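Local coordinates for protein 11R-lipoxygenase (Gersemia fruticosa, PDB 3VF1) that probably acts as a calcium-dependent dioxygenase that uses a single non-heme iron to add molecular oxygen to polyunsaturated fatty acids, at residues A[423-431]-A[690-698]; A[387-397]-A[574-582]. All blocks are in the same frame, centred on the assembly; numbering follows the deposited sequence.

Overall arrangement
Interactions 1 and 2 lie in the core of the catalytic domain, their centres about 13 Å apart, and meet at one iron(II) ion. The helix pair of interaction 2 supplies H392, H397, H575 and N579. Interaction 1 lays the C-terminal tail beside the turn between helices 416-425 and 428-438, and the last residue, I698, gives its carboxylate to the same metal, with OXT 2.3 Å from the iron; a water molecule is the sixth ligand. As fellow ligands OXT of I698 and NE2 of H575 lie 3.0 Å apart. The two contacts also touch directly: CD1 of I696 lies 3.4 Å from O of C396, and P693 packs on the ring of F580.

Interaction 1: residues A[423-431]-A[690-698]; sequences PHTKGIMAI and GHVPNSIAI. With FE2 (Fe (II) ion), chain E.
P423 begins the contact with its carbonyl oxygen, which lies against CB of N694 and CB of S695. The next residue, H424, turns its ring edge to the tail: CG lies anti to the carbonyl carbon (chi1 -62°), which brings ND1 within 2.9 Å of the backbone O of N694. The bond is fairly straight, 156° at the hydrogen, and the oxygen lies nearly in the ring plane, though ND1 is tilted from the carbonyl plane. Imidazole suits this buried place because both ring nitrogens find partners, ND1 the carbonyl of N694 and NE2 the hydroxyl of Y645. The carbonyl of K426 then takes a hydrogen bond from S695, whose OG lies in the carbonyl plane at 2.8 Å from O; a small hydroxyl fits so close to the backbone. G427 is the third residue of a type II turn and the N-cap of helix 428-438. A CB at this position would come too close to CB of A697 and, at these backbone angles, to O of K426. A water bridges O of G427 and O of A697, donating to both. I428 and I431, on the helix, turn apolar branches to the tail. CA of I428 lies 3.3 Å from O of I696, a CA-H...O contact. CD1 of I428 meets CD1 of I696 at 4.1 Å. CG1 of I431, held anti to its own N (chi1 -172°), reaches CA of I698 at 4.0 Å. Beyond it the C-terminal carboxylate of I698 binds the iron through OXT, the ligand by which a lipoxygenase tail completes the non-heme iron site.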
ATOM      1  N   PRO A 423      -9.718   8.939  -2.588  1.00 30.79           N
ATOM      2  CA  PRO A 423      -8.306   9.314  -2.730  1.00 31.78           C
ATOM      3  C   PRO A 423      -7.342   8.259  -2.188  1.00 32.72           C
ATOM      4  O   PRO A 423      -6.166   8.264  -2.554  1.00 33.49           O
ATOM      5  CB  PRO A 423      -8.199  10.605  -1.912  1.00 28.96           C
ATOM      6  CG  PRO A 423      -9.326  10.542  -0.944  1.00 32.65           C
ATOM      7  CD  PRO A 423     -10.432   9.814  -1.642  1.00 30.11           C
ATOM      8  N   HIS A 424      -7.837   7.364  -1.340  1.00 30.58           N
ATOM      9  CA  HIS A 424      -6.982   6.378  -0.688  1.00 30.21           C
ATOM     10  C   HIS A 424      -6.927   5.043  -1.429  1.00 32.45           C
ATOM     11  O   HIS A 424      -5.982   4.276  -1.256  1.00 35.38           O
ATOM     12  CB  HIS A 424      -7.446   6.160   0.749  1.00 27.33           C
ATOM     13  CG  HIS A 424      -7.353   7.386   1.599  1.00 29.58           C
ATOM     14  ND1 HIS A 424      -6.148   7.951   1.957  1.00 30.89           N
ATOM     15  CD2 HIS A 424      -8.311   8.161   2.157  1.00 28.79           C
ATOM     16  CE1 HIS A 424      -6.369   9.020   2.700  1.00 33.21           C
ATOM     17  NE2 HIS A 424      -7.674   9.170   2.838  1.00 29.88           N
ATOM     18  N   THR A 425      -7.936   4.769  -2.248  1.00 29.68           N
ATOM     19  CA  THR A 425      -7.979   3.528  -3.017  1.00 31.47           C
ATOM     20  C   THR A 425      -7.575   3.780  -4.465  1.00 33.11           C
ATOM     21  O   THR A 425      -7.601   2.875  -5.296  1.00 34.47           O
ATOM     22  CB  THR A 425      -9.383   2.895  -3.001  1.00 34.13           C
ATOM     23  OG1 THR A 425     -10.326   3.786  -3.613  1.00 36.92           O
ATOM     24  CG2 THR A 425      -9.815   2.586  -1.575  1.00 33.01           C
ATOM     25  N   LYS A 426      -7.197   5.018  -4.757  1.00 37.19           N
ATOM     26  CA  LYS A 426      -6.846   5.409  -6.114  1.00 36.31           C
ATOM     27  C   LYS A 426      -5.588   4.690  -6.592  1.00 38.40           C
ATOM     28  O   LYS A 426      -4.542   4.753  -5.944  1.00 40.19           O
ATOM     29  CB  LYS A 426      -6.632   6.921  -6.180  1.00 37.48           C
ATOM     30  CG  LYS A 426      -6.857   7.517  -7.557  1.00 48.31           C
ATOM     31  CD  LYS A 426      -6.544   9.003  -7.573  1.00 49.85           C
ATOM     32  CE  LYS A 426      -6.724   9.590  -8.960  1.00 55.70           C
ATOM     33  NZ  LYS A 426      -6.209  10.985  -9.049  1.00 68.77           N
ATOM     34  N   GLY A 427      -5.699   3.998  -7.723  1.00 36.35           N
ATOM     35  CA  GLY A 427      -4.545   3.404  -8.373  1.00 34.97           C
ATOM     36  C   GLY A 427      -4.238   1.971  -7.977  1.00 34.32           C
ATOM     37  O   GLY A 427      -3.365   1.342  -8.574  1.00 34.13           O
ATOM     38  N   ILE A 428      -4.943   1.446  -6.981  1.00 33.56           N
ATOM     39  CA  ILE A 428      -4.635   0.114  -6.469  1.00 34.64           C
ATOM     40  C   ILE A 428      -5.000  -0.987  -7.464  1.00 32.61           C
ATOM     41  O   ILE A 428      -4.299  -1.992  -7.567  1.00 32.57           O
ATOM     42  CB  ILE A 428      -5.327  -0.160  -5.113  1.00 35.01           C
ATOM     43  CG1 ILE A 428      -4.726  -1.409  -4.463  1.00 33.87           C
ATOM     44  CG2 ILE A 428      -6.831  -0.310  -5.294  1.00 35.41           C
ATOM     45  CD1 ILE A 428      -5.185  -1.645  -3.040  1.00 37.74           C
ATOM     46  N   MET A 429      -6.091  -0.802  -8.198  1.00 33.87           N
ATOM     47  CA  MET A 429      -6.512  -1.794  -9.184  1.00 32.58           C
ATOM     48  C   MET A 429      -5.527  -1.865 -10.347  1.00 32.15           C
ATOM     49  O   MET A 429      -5.186  -2.951 -10.818  1.00 32.74           O
ATOM     50  CB  MET A 429      -7.918  -1.485  -9.702  1.00 37.99           C
ATOM     51  CG  MET A 429      -9.030  -2.002  -8.803  1.00 39.13           C
ATOM     52  SD  MET A 429     -10.689  -1.646  -9.426  1.00 40.01           S
ATOM     53  CE  MET A 429     -10.742   0.132  -9.259  1.00 37.05           C
ATOM     54  N   ALA A 430      -5.069  -0.705 -10.806  1.00 31.29           N
ATOM     55  CA  ALA A 430      -4.105  -0.649 -11.900  1.00 33.57           C
ATOM     56  C   ALA A 430      -2.815  -1.386 -11.548  1.00 35.76           C
ATOM     57  O   ALA A 430      -2.375  -2.265 -12.291  1.00 35.20           O
ATOM     58  CB  ALA A 430      -3.804   0.798 -12.265  1.00 35.74           C
ATOM     59  N   ILE A 431      -2.212  -1.031 -10.416  1.00 34.13           N
ATOM     60  CA  ILE A 431      -0.923  -1.599 -10.030  1.00 33.57           C
ATOM     61  C   ILE A 431      -1.007  -3.100  -9.746  1.00 34.01           C
ATOM     62  O   ILE A 431      -0.077  -3.844 -10.054  1.00 35.44           O
ATOM     63  CB  ILE A 431      -0.318  -0.885  -8.797  1.00 34.04           C
ATOM     64  CG1 ILE A 431       1.112  -1.370  -8.545  1.00 36.63           C
ATOM     65  CG2 ILE A 431      -1.168  -1.123  -7.556  1.00 33.65           C
ATOM     66  CD1 ILE A 431       2.048  -1.179  -9.723  1.00 39.46           C
ATOM     67  N   GLY A 690       4.156  14.123   5.244  1.00 29.80           N
ATOM     68  CA  GLY A 690       4.506  14.708   3.961  1.00 28.39           C
ATOM     69  C   GLY A 690       5.205  13.744   3.020  1.00 32.72           C
ATOM     70  O   GLY A 690       5.363  14.033   1.833  1.00 34.46           O
ATOM     71  N   HIS A 691       5.632  12.600   3.547  1.00 34.31           N
ATOM     72  CA  HIS A 691       6.299  11.577   2.745  1.00 31.51           C
ATOM     73  C   HIS A 691       5.389  10.379   2.466  1.00 30.43           C
ATOM     74  O   HIS A 691       5.774   9.465   1.737  1.00 30.83           O
ATOM     75  CB  HIS A 691       7.562  11.077   3.454  1.00 34.82           C
ATOM     76  CG  HIS A 691       8.617  12.124   3.640  1.00 43.18           C
ATOM     77  ND1 HIS A 691       9.880  11.827   4.103  1.00 46.94           N
ATOM     78  CD2 HIS A 691       8.597  13.462   3.431  1.00 48.54           C
ATOM     79  CE1 HIS A 691      10.597  12.937   4.167  1.00 47.26           C
ATOM     80  NE2 HIS A 691       9.841  13.942   3.767  1.00 54.60           N
ATOM     81  N   VAL A 692       4.191  10.380   3.046  1.00 27.38           N
ATOM     82  CA  VAL A 692       3.281   9.239   2.936  1.00 25.80           C
ATOM     83  C   VAL A 692       2.203   9.482   1.885  1.00 27.83           C
ATOM     84  O   VAL A 692       1.320  10.313   2.087  1.00 31.33           O
ATOM     85  CB  VAL A 692       2.582   8.954   4.283  1.00 25.79           C
ATOM     86  CG1 VAL A 692       1.643   7.767   4.156  1.00 27.29           C
ATOM     87  CG2 VAL A 692       3.609   8.715   5.380  1.00 25.71           C
ATOM     88  N   PRO A 693       2.263   8.757   0.758  1.00 30.32           N
ATOM     89  CA  PRO A 693       1.219   8.901  -0.265  1.00 29.06           C
ATOM     90  C   PRO A 693      -0.157   8.542   0.281  1.00 31.26           C
ATOM     91  O   PRO A 693      -0.253   7.810   1.265  1.00 31.60           O
ATOM     92  CB  PRO A 693       1.641   7.898  -1.345  1.00 26.89           C
ATOM     93  CG  PRO A 693       3.092   7.684  -1.130  1.00 30.66           C
ATOM     94  CD  PRO A 693       3.300   7.797   0.349  1.00 30.06           C
ATOM     95  N   ASN A 694      -1.207   9.050  -0.355  1.00 31.36           N
ATOM     96  CA  ASN A 694      -2.569   8.784   0.087  1.00 31.73           C
ATOM     97  C   ASN A 694      -3.020   7.360  -0.213  1.00 29.26           C
ATOM     98  O   ASN A 694      -3.873   6.817   0.489  1.00 31.60           O
ATOM     99  CB  ASN A 694      -3.544   9.773  -0.557  1.00 33.04           C
ATOM    100  CG  ASN A 694      -3.741  11.022   0.275  1.00 34.72           C
ATOM    101  OD1 ASN A 694      -3.972  10.945   1.482  1.00 33.01           O
ATOM    102  ND2 ASN A 694      -3.651  12.183  -0.365  1.00 40.31           N
ATOM    103  N   SER A 695      -2.449   6.755  -1.251  1.00 32.55           N
ATOM    104  CA  SER A 695      -2.901   5.440  -1.698  1.00 34.17           C
ATOM    105  C   SER A 695      -1.759   4.500  -2.067  1.00 30.52           C
ATOM    106  O   SER A 695      -0.584   4.847  -1.960  1.00 34.82           O
ATOM    107  CB  SER A 695      -3.821   5.593  -2.909  1.00 34.75           C
ATOM    108  OG  SER A 695      -3.117   6.145  -4.007  1.00 36.85           O
ATOM    109  N   ILE A 696      -2.134   3.301  -2.498  1.00 31.47           N
ATOM    110  CA  ILE A 696      -1.200   2.321  -3.025  1.00 32.07           C
ATOM    111  C   ILE A 696      -1.221   2.395  -4.545  1.00 41.45           C
ATOM    112  O   ILE A 696      -2.042   1.742  -5.192  1.00 40.91           O
ATOM    113  CB  ILE A 696      -1.600   0.894  -2.605  1.00 35.02           C
ATOM    114  CG1 ILE A 696      -1.564   0.757  -1.082  1.00 34.27           C
ATOM    115  CG2 ILE A 696      -0.687  -0.136  -3.262  1.00 33.40           C
ATOM    116  CD1 ILE A 696      -2.141  -0.552  -0.579  1.00 33.97           C
ATOM    117  N   ALA A 697      -0.326   3.195  -5.116  1.00 39.43           N
ATOM    118  CA  ALA A 697      -0.277   3.362  -6.564  1.00 39.15           C
ATOM    119  C   ALA A 697       1.037   2.845  -7.141  1.00 46.87           C
ATOM    120  O   ALA A 697       1.343   3.081  -8.311  1.00 50.61           O
ATOM    121  CB  ALA A 697      -0.475   4.824  -6.931  1.00 37.40           C
ATOM    122  N   ILE A 698       1.812   2.135  -6.324  1.00 45.54           N
ATOM    123  CA  ILE A 698       3.111   1.639  -6.759  1.00 45.18           C
ATOM    124  C   ILE A 698       3.591   0.498  -5.860  1.00 47.63           C
ATOM    125  O   ILE A 698       4.507  -0.245  -6.212  1.00 49.46           O
ATOM    126  CB  ILE A 698       4.163   2.771  -6.760  1.00 44.09           C
ATOM    127  CG1 ILE A 698       5.376   2.385  -7.611  1.00 44.50           C
ATOM    128  CG2 ILE A 698       4.582   3.118  -5.335  1.00 40.34           C
ATOM    129  CD1 ILE A 698       5.094   2.353  -9.097  1.00 45.76           C
ATOM    130  OXT ILE A 698       3.078   0.282  -4.761  1.00 42.97           O
TER
HETATM  131 FE   FE2 E 701       3.774  -1.199  -3.158  1.00 40.14          FE
HETATM  132  O   HOH W   1      -1.129   3.014  -9.717  1.00 41.76           O
HETATM  133  O   HOH W   2       5.536  -1.216  -4.708  1.00 43.10           O

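Interaction 2: residues A[387-397]-A[574-582]; sequences HQMITHLLRCH and QHAAVNFSQ. With FE2 (Fe (II) ion), chain E.
Q582 reaches across to H387 and Q388. From CB, which is directed toward helix 369-410, the chain runs out extended (chi2 -176°). CG passes CE1 of H387 at 3.8 Å, and CD skirts the same ring edge. At the tip OE1 accepts a hydrogen bond from NE2 of Q388, 2.9 Å long and in the carbonyl plane, and also lies by CE1 of H387, while NE2 turns back to donate to O of N579, a double role that suits a primary amide. A leucine here would probably leave NE2 of Q388 without its acceptor and take one of two donors from the carbonyl of N579. Helix segments 387-397 and 574-579 run nearly antiparallel (159°), the pairing that carries the iron in the lipoxygenase fold. A pi-type turn in the first spaces H392 and H397 so that both NE2 atoms bind the metal, joined by NE2 of H575 and by OD1 of N579, whose ND2 is held by O of L632. Beside the site V578 is a knob among H387, T391, H392 and C396. NE2 of H387 points to a lone pair of the V578 carbonyl O at 2.8 Å, the oxygen lying close to the ring plane.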
ATOM      1  N   HIS A 387       8.857 -10.291   4.023  1.00 24.64           N
ATOM      2  CA  HIS A 387       8.522  -8.893   3.774  1.00 26.14           C
ATOM      3  C   HIS A 387       7.931  -8.670   2.386  1.00 24.75           C
ATOM      4  O   HIS A 387       6.903  -8.012   2.242  1.00 27.26           O
ATOM      5  CB  HIS A 387       9.751  -8.001   3.935  1.00 25.12           C
ATOM      6  CG  HIS A 387       9.561  -6.623   3.385  1.00 26.06           C
ATOM      7  ND1 HIS A 387      10.162  -6.199   2.219  1.00 28.63           N
ATOM      8  CD2 HIS A 387       8.821  -5.580   3.827  1.00 29.50           C
ATOM      9  CE1 HIS A 387       9.811  -4.950   1.975  1.00 28.08           C
ATOM     10  NE2 HIS A 387       8.997  -4.550   2.934  1.00 29.44           N
ATOM     11  N   GLN A 388       8.587  -9.212   1.367  1.00 24.40           N
ATOM     12  CA  GLN A 388       8.180  -8.973  -0.011  1.00 26.13           C
ATOM     13  C   GLN A 388       6.798  -9.543  -0.316  1.00 28.40           C
ATOM     14  O   GLN A 388       5.948  -8.855  -0.874  1.00 32.55           O
ATOM     15  CB  GLN A 388       9.204  -9.568  -0.979  1.00 25.97           C
ATOM     16  CG  GLN A 388      10.532  -8.834  -1.002  1.00 30.89           C
ATOM     17  CD  GLN A 388      10.402  -7.409  -1.511  1.00 37.12           C
ATOM     18  OE1 GLN A 388       9.472  -7.082  -2.250  1.00 38.26           O
ATOM     19  NE2 GLN A 388      11.334  -6.553  -1.114  1.00 35.55           N
ATOM     20  N   MET A 389       6.579 -10.799   0.054  1.00 27.55           N
ATOM     21  CA  MET A 389       5.359 -11.499  -0.332  1.00 26.90           C
ATOM     22  C   MET A 389       4.202 -11.280   0.641  1.00 27.23           C
ATOM     23  O   MET A 389       3.057 -11.119   0.218  1.00 31.83           O
ATOM     24  CB  MET A 389       5.635 -12.996  -0.476  1.00 27.02           C
ATOM     25  CG  MET A 389       6.758 -13.326  -1.447  1.00 27.72           C
ATOM     26  SD  MET A 389       6.631 -12.405  -2.998  1.00 33.41           S
ATOM     27  CE  MET A 389       4.967 -12.813  -3.513  1.00 26.84           C
ATOM     28  N   ILE A 390       4.493 -11.270   1.937  1.00 23.70           N
ATOM     29  CA  ILE A 390       3.437 -11.184   2.944  1.00 25.48           C
ATOM     30  C   ILE A 390       3.206  -9.756   3.431  1.00 27.70           C
ATOM     31  O   ILE A 390       2.091  -9.239   3.346  1.00 29.26           O
ATOM     32  CB  ILE A 390       3.733 -12.095   4.153  1.00 26.50           C
ATOM     33  CG1 ILE A 390       3.639 -13.563   3.732  1.00 26.05           C
ATOM     34  CG2 ILE A 390       2.762 -11.808   5.292  1.00 23.93           C
ATOM     35  CD1 ILE A 390       3.969 -14.550   4.834  1.00 30.27           C
ATOM     36  N   THR A 391       4.255  -9.122   3.942  1.00 25.31           N
ATOM     37  CA  THR A 391       4.125  -7.791   4.524  1.00 26.49           C
ATOM     38  C   THR A 391       3.746  -6.744   3.482  1.00 27.58           C
ATOM     39  O   THR A 391       2.933  -5.861   3.748  1.00 26.04           O
ATOM     40  CB  THR A 391       5.424  -7.347   5.214  1.00 26.15           C
ATOM     41  OG1 THR A 391       5.780  -8.301   6.222  1.00 29.74           O
ATOM     42  CG2 THR A 391       5.250  -5.972   5.850  1.00 25.85           C
ATOM     43  N   HIS A 392       4.337  -6.839   2.296  1.00 26.09           N
ATOM     44  CA  HIS A 392       4.107  -5.832   1.265  1.00 26.83           C
ATOM     45  C   HIS A 392       2.984  -6.211   0.309  1.00 29.09           C
ATOM     46  O   HIS A 392       1.912  -5.615   0.343  1.00 32.83           O
ATOM     47  CB  HIS A 392       5.388  -5.559   0.477  1.00 28.47           C
ATOM     48  CG  HIS A 392       5.219  -4.546  -0.612  1.00 33.36           C
ATOM     49  ND1 HIS A 392       5.662  -4.754  -1.900  1.00 34.39           N
ATOM     50  CD2 HIS A 392       4.647  -3.318  -0.606  1.00 32.91           C
ATOM     51  CE1 HIS A 392       5.375  -3.699  -2.640  1.00 35.35           C
ATOM     52  NE2 HIS A 392       4.757  -2.812  -1.879  1.00 33.95           N
ATOM     53  N   LEU A 393       3.223  -7.202  -0.542  1.00 28.32           N
ATOM     54  CA  LEU A 393       2.266  -7.539  -1.593  1.00 30.94           C
ATOM     55  C   LEU A 393       0.917  -8.004  -1.045  1.00 29.24           C
ATOM     56  O   LEU A 393      -0.115  -7.417  -1.359  1.00 31.02           O
ATOM     57  CB  LEU A 393       2.855  -8.589  -2.538  1.00 27.26           C
ATOM     58  CG  LEU A 393       3.995  -8.072  -3.422  1.00 35.77           C
ATOM     59  CD1 LEU A 393       4.595  -9.194  -4.259  1.00 39.00           C
ATOM     60  CD2 LEU A 393       3.512  -6.942  -4.320  1.00 33.55           C
ATOM     61  N   LEU A 394       0.916  -9.049  -0.226  1.00 28.17           N
ATOM     62  CA  LEU A 394      -0.341  -9.589   0.285  1.00 27.79           C
ATOM     63  C   LEU A 394      -1.066  -8.615   1.209  1.00 29.18           C
ATOM     64  O   LEU A 394      -2.190  -8.197   0.927  1.00 31.19           O
ATOM     65  CB  LEU A 394      -0.110 -10.906   1.029  1.00 27.94           C
ATOM     66  CG  LEU A 394      -1.372 -11.470   1.690  1.00 29.03           C
ATOM     67  CD1 LEU A 394      -2.452 -11.736   0.648  1.00 28.98           C
ATOM     68  CD2 LEU A 394      -1.066 -12.735   2.478  1.00 30.20           C
ATOM     69  N   ARG A 395      -0.418  -8.251   2.310  1.00 26.61           N
ATOM     70  CA  ARG A 395      -1.093  -7.537   3.389  1.00 26.75           C
ATOM     71  C   ARG A 395      -1.379  -6.065   3.085  1.00 27.54           C
ATOM     72  O   ARG A 395      -2.119  -5.414   3.822  1.00 31.16           O
ATOM     73  CB  ARG A 395      -0.297  -7.674   4.690  1.00 25.05           C
ATOM     74  CG  ARG A 395      -0.359  -9.068   5.292  1.00 22.85           C
ATOM     75  CD  ARG A 395       0.345  -9.143   6.640  1.00 29.94           C
ATOM     76  NE  ARG A 395      -0.283  -8.288   7.645  1.00 29.29           N
ATOM     77  CZ  ARG A 395      -1.369  -8.612   8.343  1.00 28.64           C
ATOM     78  NH1 ARG A 395      -1.976  -9.777   8.149  1.00 28.86           N
ATOM     79  NH2 ARG A 395      -1.857  -7.764   9.236  1.00 31.75           N
ATOM     80  N   CYS A 396      -0.800  -5.538   2.010  1.00 28.57           N
ATOM     81  CA  CYS A 396      -1.109  -4.175   1.580  1.00 29.59           C
ATOM     82  C   CYS A 396      -1.823  -4.168   0.232  1.00 31.65           C
ATOM     83  O   CYS A 396      -2.988  -3.780   0.143  1.00 31.54           O
ATOM     84  CB  CYS A 396       0.157  -3.313   1.500  1.00 29.68           C
ATOM     85  SG  CYS A 396       0.889  -2.880   3.095  1.00 30.71           S
ATOM     86  N   HIS A 397      -1.123  -4.596  -0.812  1.00 30.20           N
ATOM     87  CA  HIS A 397      -1.666  -4.542  -2.165  1.00 30.46           C
ATOM     88  C   HIS A 397      -2.933  -5.386  -2.320  1.00 30.26           C
ATOM     89  O   HIS A 397      -3.999  -4.858  -2.639  1.00 30.55           O
ATOM     90  CB  HIS A 397      -0.611  -4.979  -3.187  1.00 26.46           C
ATOM     91  CG  HIS A 397       0.421  -3.933  -3.477  1.00 32.85           C
ATOM     92  ND1 HIS A 397       0.519  -3.305  -4.700  1.00 32.73           N
ATOM     93  CD2 HIS A 397       1.397  -3.402  -2.702  1.00 32.59           C
ATOM     94  CE1 HIS A 397       1.513  -2.435  -4.668  1.00 32.59           C
ATOM     95  NE2 HIS A 397       2.060  -2.473  -3.467  1.00 31.61           N
ATOM     96  N   GLN A 574       0.814   2.313   6.269  1.00 23.56           N
ATOM     97  CA  GLN A 574       1.427   0.991   6.296  1.00 24.62           C
ATOM     98  C   GLN A 574       2.201   0.725   5.011  1.00 25.15           C
ATOM     99  O   GLN A 574       3.362   0.324   5.054  1.00 27.07           O
ATOM    100  CB  GLN A 574       0.372  -0.096   6.499  1.00 26.09           C
ATOM    101  CG  GLN A 574       0.952  -1.493   6.683  1.00 25.63           C
ATOM    102  CD  GLN A 574       1.790  -1.628   7.945  1.00 26.54           C
ATOM    103  OE1 GLN A 574       1.933  -0.680   8.717  1.00 24.61           O
ATOM    104  NE2 GLN A 574       2.348  -2.813   8.158  1.00 30.21           N
ATOM    105  N   HIS A 575       1.560   0.949   3.869  1.00 23.85           N
ATOM    106  CA  HIS A 575       2.218   0.722   2.589  1.00 25.71           C
ATOM    107  C   HIS A 575       3.482   1.563   2.477  1.00 26.90           C
ATOM    108  O   HIS A 575       4.511   1.088   2.005  1.00 29.51           O
ATOM    109  CB  HIS A 575       1.286   1.041   1.421  1.00 25.99           C
ATOM    110  CG  HIS A 575       1.936   0.884   0.083  1.00 27.87           C
ATOM    111  ND1 HIS A 575       2.354   1.959  -0.673  1.00 27.69           N
ATOM    112  CD2 HIS A 575       2.259  -0.223  -0.627  1.00 31.08           C
ATOM    113  CE1 HIS A 575       2.896   1.521  -1.794  1.00 30.11           C
ATOM    114  NE2 HIS A 575       2.851   0.200  -1.792  1.00 28.81           N
ATOM    115  N   ALA A 576       3.402   2.814   2.914  1.00 26.44           N
ATOM    116  CA  ALA A 576       4.543   3.718   2.839  1.00 26.55           C
ATOM    117  C   ALA A 576       5.705   3.197   3.675  1.00 24.97           C
ATOM    118  O   ALA A 576       6.861   3.253   3.252  1.00 27.49           O
ATOM    119  CB  ALA A 576       4.147   5.114   3.303  1.00 25.26           C
ATOM    120  N   ALA A 577       5.392   2.689   4.861  1.00 23.27           N
ATOM    121  CA  ALA A 577       6.415   2.248   5.803  1.00 23.85           C
ATOM    122  C   ALA A 577       7.182   1.036   5.284  1.00 25.37           C
ATOM    123  O   ALA A 577       8.389   0.923   5.488  1.00 26.18           O
ATOM    124  CB  ALA A 577       5.785   1.937   7.153  1.00 23.39           C
ATOM    125  N   VAL A 578       6.476   0.133   4.609  1.00 25.62           N
ATOM    126  CA  VAL A 578       7.077  -1.113   4.147  1.00 25.56           C
ATOM    127  C   VAL A 578       7.433  -1.084   2.661  1.00 26.73           C
ATOM    128  O   VAL A 578       7.920  -2.074   2.125  1.00 29.58           O
ATOM    129  CB  VAL A 578       6.137  -2.310   4.388  1.00 26.15           C
ATOM    130  CG1 VAL A 578       5.580  -2.275   5.807  1.00 26.82           C
ATOM    131  CG2 VAL A 578       5.007  -2.320   3.369  1.00 24.89           C
ATOM    132  N   ASN A 579       7.190   0.042   1.997  1.00 27.46           N
ATOM    133  CA  ASN A 579       7.441   0.141   0.561  1.00 28.64           C
ATOM    134  C   ASN A 579       8.565   1.120   0.219  1.00 27.22           C
ATOM    135  O   ASN A 579       9.563   0.738  -0.389  1.00 30.22           O
ATOM    136  CB  ASN A 579       6.158   0.539  -0.173  1.00 28.41           C
ATOM    137  CG  ASN A 579       6.279   0.405  -1.681  1.00 33.82           C
ATOM    138  OD1 ASN A 579       5.763  -0.545  -2.280  1.00 44.39           O
ATOM    139  ND2 ASN A 579       6.947   1.364  -2.305  1.00 31.65           N
ATOM    140  N   PHE A 580       8.406   2.378   0.615  1.00 27.92           N
ATOM    141  CA  PHE A 580       9.357   3.419   0.230  1.00 30.73           C
ATOM    142  C   PHE A 580      10.616   3.407   1.090  1.00 29.07           C
ATOM    143  O   PHE A 580      11.541   4.188   0.859  1.00 31.47           O
ATOM    144  CB  PHE A 580       8.687   4.795   0.273  1.00 27.83           C
ATOM    145  CG  PHE A 580       7.565   4.941  -0.712  1.00 32.36           C
ATOM    146  CD1 PHE A 580       7.830   5.125  -2.057  1.00 34.71           C
ATOM    147  CD2 PHE A 580       6.249   4.882  -0.295  1.00 30.64           C
ATOM    148  CE1 PHE A 580       6.801   5.251  -2.969  1.00 35.72           C
ATOM    149  CE2 PHE A 580       5.214   5.006  -1.200  1.00 31.40           C
ATOM    150  CZ  PHE A 580       5.491   5.191  -2.541  1.00 35.97           C
ATOM    151  N   SER A 581      10.649   2.516   2.075  1.00 28.28           N
ATOM    152  CA  SER A 581      11.833   2.324   2.901  1.00 29.63           C
ATOM    153  C   SER A 581      12.725   1.226   2.324  1.00 29.65           C
ATOM    154  O   SER A 581      13.758   0.887   2.904  1.00 29.38           O
ATOM    155  CB  SER A 581      11.419   1.945   4.320  1.00 30.21           C
ATOM    156  OG  SER A 581      10.663   0.746   4.315  1.00 26.78           O
ATOM    157  N   GLN A 582      12.326   0.681   1.180  1.00 29.90           N
ATOM    158  CA  GLN A 582      12.988  -0.492   0.615  1.00 29.57           C
ATOM    159  C   GLN A 582      14.395  -0.223   0.087  1.00 28.25           C
ATOM    160  O   GLN A 582      15.211  -1.138   0.017  1.00 30.87           O
ATOM    161  CB  GLN A 582      12.134  -1.098  -0.500  1.00 28.03           C
ATOM    162  CG  GLN A 582      11.018  -1.993   0.001  1.00 29.82           C
ATOM    163  CD  GLN A 582      10.249  -2.642  -1.129  1.00 29.83           C
ATOM    164  OE1 GLN A 582      10.293  -3.858  -1.309  1.00 33.70           O
ATOM    165  NE2 GLN A 582       9.533  -1.832  -1.897  1.00 41.76           N
TER
HETATM  166 FE   FE2 E 701       3.774  -1.199  -3.158  1.00 40.14          FE
HETATM  167  O   HOH W   2       5.536  -1.216  -4.708  1.00 43.10           O